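Local structure of 231aa long hypothetical protein-L-isoaspartate O-methyltransferase (Sulfolobus tokodaii, 1VBF) at residues N21-R25 against S26-P30; N52-A55 against L56-I60; P145-C149 against K150-Q154. The protein probably catalyses methyl esterification of L-isoaspartyl residues in damaged proteins, using S-adenosyl-L-methionine as methyl donor. All blocks are in the same frame, centred on the assembly; numbering follows the deposited sequence.

Contact 1: N21-R25 against S26-P30; sequences NKVDR and SLFLP
The carboxylate oxygen OD1 of D24 accepts two hydrogen bonds from a single residue two places further on. The hydroxyl OG of S26 donates to D24 OD1 at 2.6 Å, and the backbone N of S26 reaches D24 OD1 at 3.2 Å. Both donors come from the same face of the carboxylate and lie well above its plane. D24 swings its CG anti to its own N (chi1 -179°), which carries the acid forward over the start of the next turn, while chi1 of 56° sets S26 OG between its backbone N and carbonyl carbon, on the side where it can reach D24 OD1.

Beneath this side-chain grip the backbone closes a tight turn: L27 N donates to D24 O at 2.9 Å. This is an Asx turn joined to a short 3-10 segment, just after helix 14-22, which V23 is the first residue to leave. The next bond, F28 N to R25 O at 3.2 Å, repeats the three-residue spacing.

F28 presents the edge of its ring to D24 O, which lies in the ring plane, and F28 CE1 meets V23 CG1 at 3.6 Å; helix 83-91 packs on both V23 (through Y83 and L87) and F28 (through A86). L29 CD1 lies over one face of the R25 guanidinium, whose NH1 is hydrogen-bonded to the carbonyl of A37.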
# COMPACT_ATOMS: atom_id res chain seq x y z
N ASN B 21 20.45 -27.96 28.72
CA ASN B 21 19.79 -28.55 29.84
C ASN B 21 20.26 -27.95 31.17
O ASN B 21 19.45 -27.69 32.06
CB ASN B 21 20.01 -30.05 29.88
CG ASN B 21 18.89 -30.77 30.61
OD1 ASN B 21 18.22 -31.62 30.04
ND2 ASN B 21 18.68 -30.42 31.86
N LYS B 22 21.55 -27.70 31.27
CA LYS B 22 22.16 -27.14 32.48
C LYS B 22 21.94 -25.64 32.83
O LYS B 22 21.59 -25.33 33.97
CB LYS B 22 23.66 -27.46 32.44
CG LYS B 22 24.46 -26.81 33.54
CD LYS B 22 25.94 -26.99 33.27
CE LYS B 22 26.78 -26.09 34.17
NZ LYS B 22 28.23 -26.29 33.90
N VAL B 23 22.14 -24.73 31.88
CA VAL B 23 21.98 -23.29 32.14
C VAL B 23 20.54 -22.86 32.41
O VAL B 23 19.65 -23.07 31.59
CB VAL B 23 22.59 -22.43 30.98
CG1 VAL B 23 22.40 -20.95 31.25
CG2 VAL B 23 24.09 -22.75 30.82
N ASP B 24 20.31 -22.25 33.55
CA ASP B 24 18.97 -21.82 33.92
C ASP B 24 18.66 -20.45 33.34
O ASP B 24 19.06 -19.44 33.90
CB ASP B 24 18.83 -21.82 35.45
CG ASP B 24 17.44 -21.42 35.91
OD1 ASP B 24 16.55 -21.29 35.04
OD2 ASP B 24 17.23 -21.23 37.13
N ARG B 25 17.93 -20.43 32.23
CA ARG B 25 17.58 -19.19 31.55
C ARG B 25 16.78 -18.17 32.39
O ARG B 25 16.76 -16.99 32.09
CB ARG B 25 16.85 -19.53 30.24
CG ARG B 25 16.48 -18.32 29.38
CD ARG B 25 16.18 -18.76 27.94
NE ARG B 25 15.75 -17.64 27.09
CZ ARG B 25 14.49 -17.39 26.74
NH1 ARG B 25 13.51 -18.19 27.14
NH2 ARG B 25 14.20 -16.34 25.98
N SER B 26 16.12 -18.61 33.44
CA SER B 26 15.37 -17.64 34.23
C SER B 26 16.36 -16.75 35.01
O SER B 26 16.00 -15.66 35.49
CB SER B 26 14.43 -18.35 35.19
OG SER B 26 15.16 -19.25 36.00
N LEU B 27 17.60 -17.22 35.11
CA LEU B 27 18.65 -16.48 35.80
C LEU B 27 19.16 -15.28 35.00
O LEU B 27 19.90 -14.44 35.52
CB LEU B 27 19.82 -17.41 36.14
CG LEU B 27 19.94 -17.99 37.56
CD1 LEU B 27 18.58 -18.13 38.27
CD2 LEU B 27 20.64 -19.35 37.46
N PHE B 28 18.78 -15.18 33.73
CA PHE B 28 19.23 -14.04 32.96
C PHE B 28 18.06 -13.17 32.60
O PHE B 28 18.24 -12.12 31.99
CB PHE B 28 19.93 -14.49 31.71
CG PHE B 28 21.08 -15.40 31.94
CD1 PHE B 28 20.87 -16.72 32.32
CD2 PHE B 28 22.38 -14.96 31.72
CE1 PHE B 28 21.94 -17.59 32.47
CE2 PHE B 28 23.46 -15.82 31.87
CZ PHE B 28 23.23 -17.15 32.24
N LEU B 29 16.85 -13.61 32.97
CA LEU B 29 15.64 -12.86 32.68
C LEU B 29 15.15 -12.05 33.88
O LEU B 29 15.26 -12.51 35.02
CB LEU B 29 14.54 -13.81 32.22
CG LEU B 29 14.72 -14.48 30.86
CD1 LEU B 29 13.71 -15.60 30.70
CD2 LEU B 29 14.57 -13.45 29.72
N PRO B 30 14.61 -10.84 33.64
CA PRO B 30 14.10 -9.97 34.71
C PRO B 30 12.93 -10.66 35.42
O PRO B 30 12.49 -11.73 35.00
CB PRO B 30 13.61 -8.71 33.96
CG PRO B 30 14.28 -8.79 32.65
CD PRO B 30 14.33 -10.25 32.32

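Contact 2: N52-A55 against L56-I60; sequences NTTA and LNLGI
T54 and L58 make the closest side-chain packing of this turn, four residues apart. The methyl CG2 of T54 rests against L58 CB at 3.6 Å, and L58 CD1 comes to 3.8 Å from the same methyl, so that one small group is met by two points of the leucine. The two side chains cross at about a right angle. The torsion of T54 decides which branch does the touching: CG2 stands anti to the backbone N and beside the carbonyl carbon, pointing forward to the helix, whereas OG1 is turned to the N side (chi1 -62°). The methyl also approaches the backbone, lying 3.8 Å from G59 N, where glycine brings no side chain of its own. A looser apolar touch joins A55 CB to L58 CB at 4.2 Å.

The polar part of the contact is made by the backbone. G59 N donates to A55 O at 2.7 Å, almost straight at the hydrogen (176°). One residue further on, I60 N donates to L56 O at 2.9 Å, which continues the same four-residue spacing into the helix. The carbonyl of T54 turns elsewhere and accepts from the hydroxyl of Y84, while W141 and F193 touch the T54 side chain.

The side chain of L56 packs on I7 of helix 4-10 and F20 of helix 14-22. The whole is a strand-to-helix junction: strand 51-53 ends, and A55 takes the N-cap position of helix 56-65, its carbonyl accepting the first i to i+4 bond.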
# COMPACT_ATOMS: atom_id res chain seq x y z
N ASN B 52 14.95 -6.49 22.11
CA ASN B 52 14.41 -7.77 22.55
C ASN B 52 15.45 -8.88 22.61
O ASN B 52 16.57 -8.75 22.11
CB ASN B 52 13.32 -8.25 21.60
CG ASN B 52 12.15 -7.29 21.52
OD1 ASN B 52 11.62 -6.83 22.53
ND2 ASN B 52 11.73 -6.99 20.30
N THR B 53 15.04 -9.98 23.21
CA THR B 53 15.90 -11.15 23.30
C THR B 53 15.35 -12.09 22.25
O THR B 53 14.16 -12.34 22.25
CB THR B 53 15.74 -11.88 24.63
OG1 THR B 53 15.58 -10.93 25.69
CG2 THR B 53 16.96 -12.73 24.91
N THR B 54 16.21 -12.60 21.38
CA THR B 54 15.74 -13.53 20.36
C THR B 54 14.90 -14.65 21.01
O THR B 54 15.12 -15.03 22.17
CB THR B 54 16.90 -14.20 19.63
OG1 THR B 54 17.68 -13.22 18.94
CG2 THR B 54 16.38 -15.17 18.63
N ALA B 55 13.93 -15.15 20.25
CA ALA B 55 13.08 -16.22 20.70
C ALA B 55 13.96 -17.44 20.98
O ALA B 55 14.89 -17.74 20.20
CB ALA B 55 12.07 -16.55 19.65
N LEU B 56 13.65 -18.14 22.06
CA LEU B 56 14.41 -19.31 22.45
C LEU B 56 14.49 -20.33 21.35
O LEU B 56 15.57 -20.91 21.10
CB LEU B 56 13.82 -19.97 23.69
CG LEU B 56 14.76 -20.46 24.80
CD1 LEU B 56 14.10 -21.61 25.55
CD2 LEU B 56 16.07 -20.94 24.23
N ASN B 57 13.36 -20.59 20.70
CA ASN B 57 13.35 -21.57 19.63
C ASN B 57 14.31 -21.13 18.52
O ASN B 57 15.05 -21.94 17.96
CB ASN B 57 11.94 -21.76 19.09
CG ASN B 57 11.58 -23.24 18.89
OD1 ASN B 57 12.22 -23.97 18.11
ND2 ASN B 57 10.56 -23.71 19.62
N LEU B 58 14.32 -19.84 18.22
CA LEU B 58 15.21 -19.35 17.19
C LEU B 58 16.67 -19.45 17.64
O LEU B 58 17.51 -20.02 16.91
CB LEU B 58 14.87 -17.90 16.87
CG LEU B 58 14.73 -17.57 15.39
CD1 LEU B 58 14.86 -16.11 15.25
CD2 LEU B 58 15.80 -18.22 14.56
N GLY B 59 16.96 -18.88 18.82
CA GLY B 59 18.31 -18.91 19.39
C GLY B 59 18.99 -20.28 19.46
O GLY B 59 20.16 -20.46 19.06
N ILE B 60 18.26 -21.27 19.96
CA ILE B 60 18.81 -22.62 20.07
C ILE B 60 19.09 -23.19 18.68
O ILE B 60 20.07 -23.92 18.48
CB ILE B 60 17.85 -23.53 20.85
CG1 ILE B 60 17.59 -22.93 22.23
CG2 ILE B 60 18.45 -24.92 21.01
CD1 ILE B 60 18.89 -22.55 22.97

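Contact 3: P145-C149 against K150-Q154; sequences PTLLC and KPYEQ
L148 meets P151 and Y152 at the start of helix 149-154, with L148 itself as the N-cap residue. Its carbonyl O accepts from Y152 N at 3.2 Å. E153 N donates to C149 O at 2.9 Å, though the place of that oxygen is less sure. P151, in the first turn where no N-H is needed for an i to i+4 bond, sets its CD 3.7 Å from L148 CB. Further along, Q154 N donates to K150 O at 2.8 Å, and the Q154 amide is satisfied at both ends, OE1 by the N of Y129 and NE2 by the carbonyl of L127.

Other polar groups find partners beyond the turn. Y152 OH is hydrogen-bonded to the carbonyl of G180; K178 NZ donates to Y152 O, and K178 makes a cation-pi contact with the ring. K150 NZ and E153 OE2 pair reciprocally with E153 and K150 of the third subunit; the K150–E153 salt bridge within the helix is a long one. With SG anti to the backbone N (chi1 170°), C149 offers it to the disulfide with C149 of that subunit. L147 CD1 sits over one face of the Y152 ring, 4.1 Å from Y152 CD1.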
# COMPACT_ATOMS: atom_id res chain seq x y z
N PRO B 145 22.57 -4.57 7.07
CA PRO B 145 22.21 -4.24 5.70
C PRO B 145 22.82 -5.23 4.71
O PRO B 145 22.26 -5.49 3.66
CB PRO B 145 22.76 -2.83 5.53
CG PRO B 145 22.84 -2.30 6.96
CD PRO B 145 23.34 -3.48 7.71
N THR B 146 23.98 -5.77 5.06
CA THR B 146 24.67 -6.75 4.22
C THR B 146 25.49 -7.61 5.14
O THR B 146 25.39 -7.49 6.37
CB THR B 146 25.73 -6.12 3.28
OG1 THR B 146 25.40 -4.77 2.99
CG2 THR B 146 25.82 -6.88 2.00
N LEU B 147 26.33 -8.44 4.53
CA LEU B 147 27.24 -9.31 5.24
C LEU B 147 28.17 -8.40 6.05
O LEU B 147 28.77 -7.47 5.51
CB LEU B 147 28.05 -10.09 4.21
CG LEU B 147 28.52 -11.50 4.53
CD1 LEU B 147 29.75 -11.79 3.67
CD2 LEU B 147 28.87 -11.64 5.99
N LEU B 148 28.27 -8.65 7.35
CA LEU B 148 29.13 -7.86 8.19
C LEU B 148 30.57 -8.21 7.85
O LEU B 148 31.04 -9.31 8.08
CB LEU B 148 28.84 -8.14 9.66
CG LEU B 148 27.50 -7.57 10.10
CD1 LEU B 148 27.13 -8.14 11.44
CD2 LEU B 148 27.58 -6.08 10.15
N CYS B 149 31.25 -7.22 7.30
CA CYS B 149 32.61 -7.30 6.85
C CYS B 149 33.70 -7.56 7.90
O CYS B 149 34.54 -8.43 7.71
CB CYS B 149 32.85 -6.01 6.10
SG CYS B 149 34.50 -5.49 5.54
N LYS B 150 33.71 -6.82 9.00
CA LYS B 150 34.74 -7.04 10.02
C LYS B 150 34.66 -8.46 10.61
O LYS B 150 35.65 -9.18 10.64
CB LYS B 150 34.63 -6.00 11.15
CG LYS B 150 34.90 -4.60 10.71
CD LYS B 150 36.24 -4.51 10.02
CE LYS B 150 36.54 -3.07 9.65
NZ LYS B 150 37.90 -2.87 9.08
N PRO B 151 33.47 -8.87 11.09
CA PRO B 151 33.36 -10.22 11.65
C PRO B 151 33.85 -11.24 10.62
O PRO B 151 34.70 -12.08 10.91
CB PRO B 151 31.87 -10.36 11.91
CG PRO B 151 31.45 -8.95 12.22
CD PRO B 151 32.19 -8.15 11.18
N TYR B 152 33.33 -11.15 9.40
CA TYR B 152 33.74 -12.04 8.35
C TYR B 152 35.26 -12.06 8.17
O TYR B 152 35.85 -13.13 7.95
CB TYR B 152 33.08 -11.67 7.02
CG TYR B 152 33.37 -12.66 5.92
CD1 TYR B 152 32.65 -13.84 5.81
CD2 TYR B 152 34.43 -12.46 5.03
CE1 TYR B 152 32.98 -14.80 4.85
CE2 TYR B 152 34.76 -13.40 4.07
CZ TYR B 152 34.04 -14.58 3.98
OH TYR B 152 34.42 -15.52 3.04
N GLU B 153 35.91 -10.90 8.24
CA GLU B 153 37.36 -10.87 8.06
C GLU B 153 38.03 -11.56 9.25
O GLU B 153 39.02 -12.28 9.09
CB GLU B 153 37.91 -9.44 7.97
CG GLU B 153 37.24 -8.56 6.94
CD GLU B 153 37.78 -7.13 6.95
OE1 GLU B 153 37.90 -6.52 8.05
OE2 GLU B 153 38.06 -6.61 5.84
N GLN B 154 37.48 -11.34 10.43
CA GLN B 154 38.01 -11.93 11.64
C GLN B 154 37.79 -13.47 11.74
O GLN B 154 38.44 -14.16 12.52
CB GLN B 154 37.41 -11.19 12.83
CG GLN B 154 37.97 -9.77 12.98
CD GLN B 154 37.07 -8.84 13.77
OE1 GLN B 154 36.44 -9.23 14.75
NE2 GLN B 154 37.02 -7.59 13.36

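From the N terminus, contact 1 closes the turn that follows helix 14-22, contact 2 leads from strand 51-53 into helix 56-65, and contact 3 leads from the loop after strand 135-140 into helix 149-154. The three lie in series; none nests in or crosses another. Contacts 1 and 2 have centres about 13 Å apart and touch where R25 NH1 packs on L56 CG at 3.5 Å, tying the turn to the helix start. Contact 3 lies on the opposite side of the chain's centre from contact 1, their centres about 30 Å apart, and joins the central mixed sheet to the interface with the third subunit.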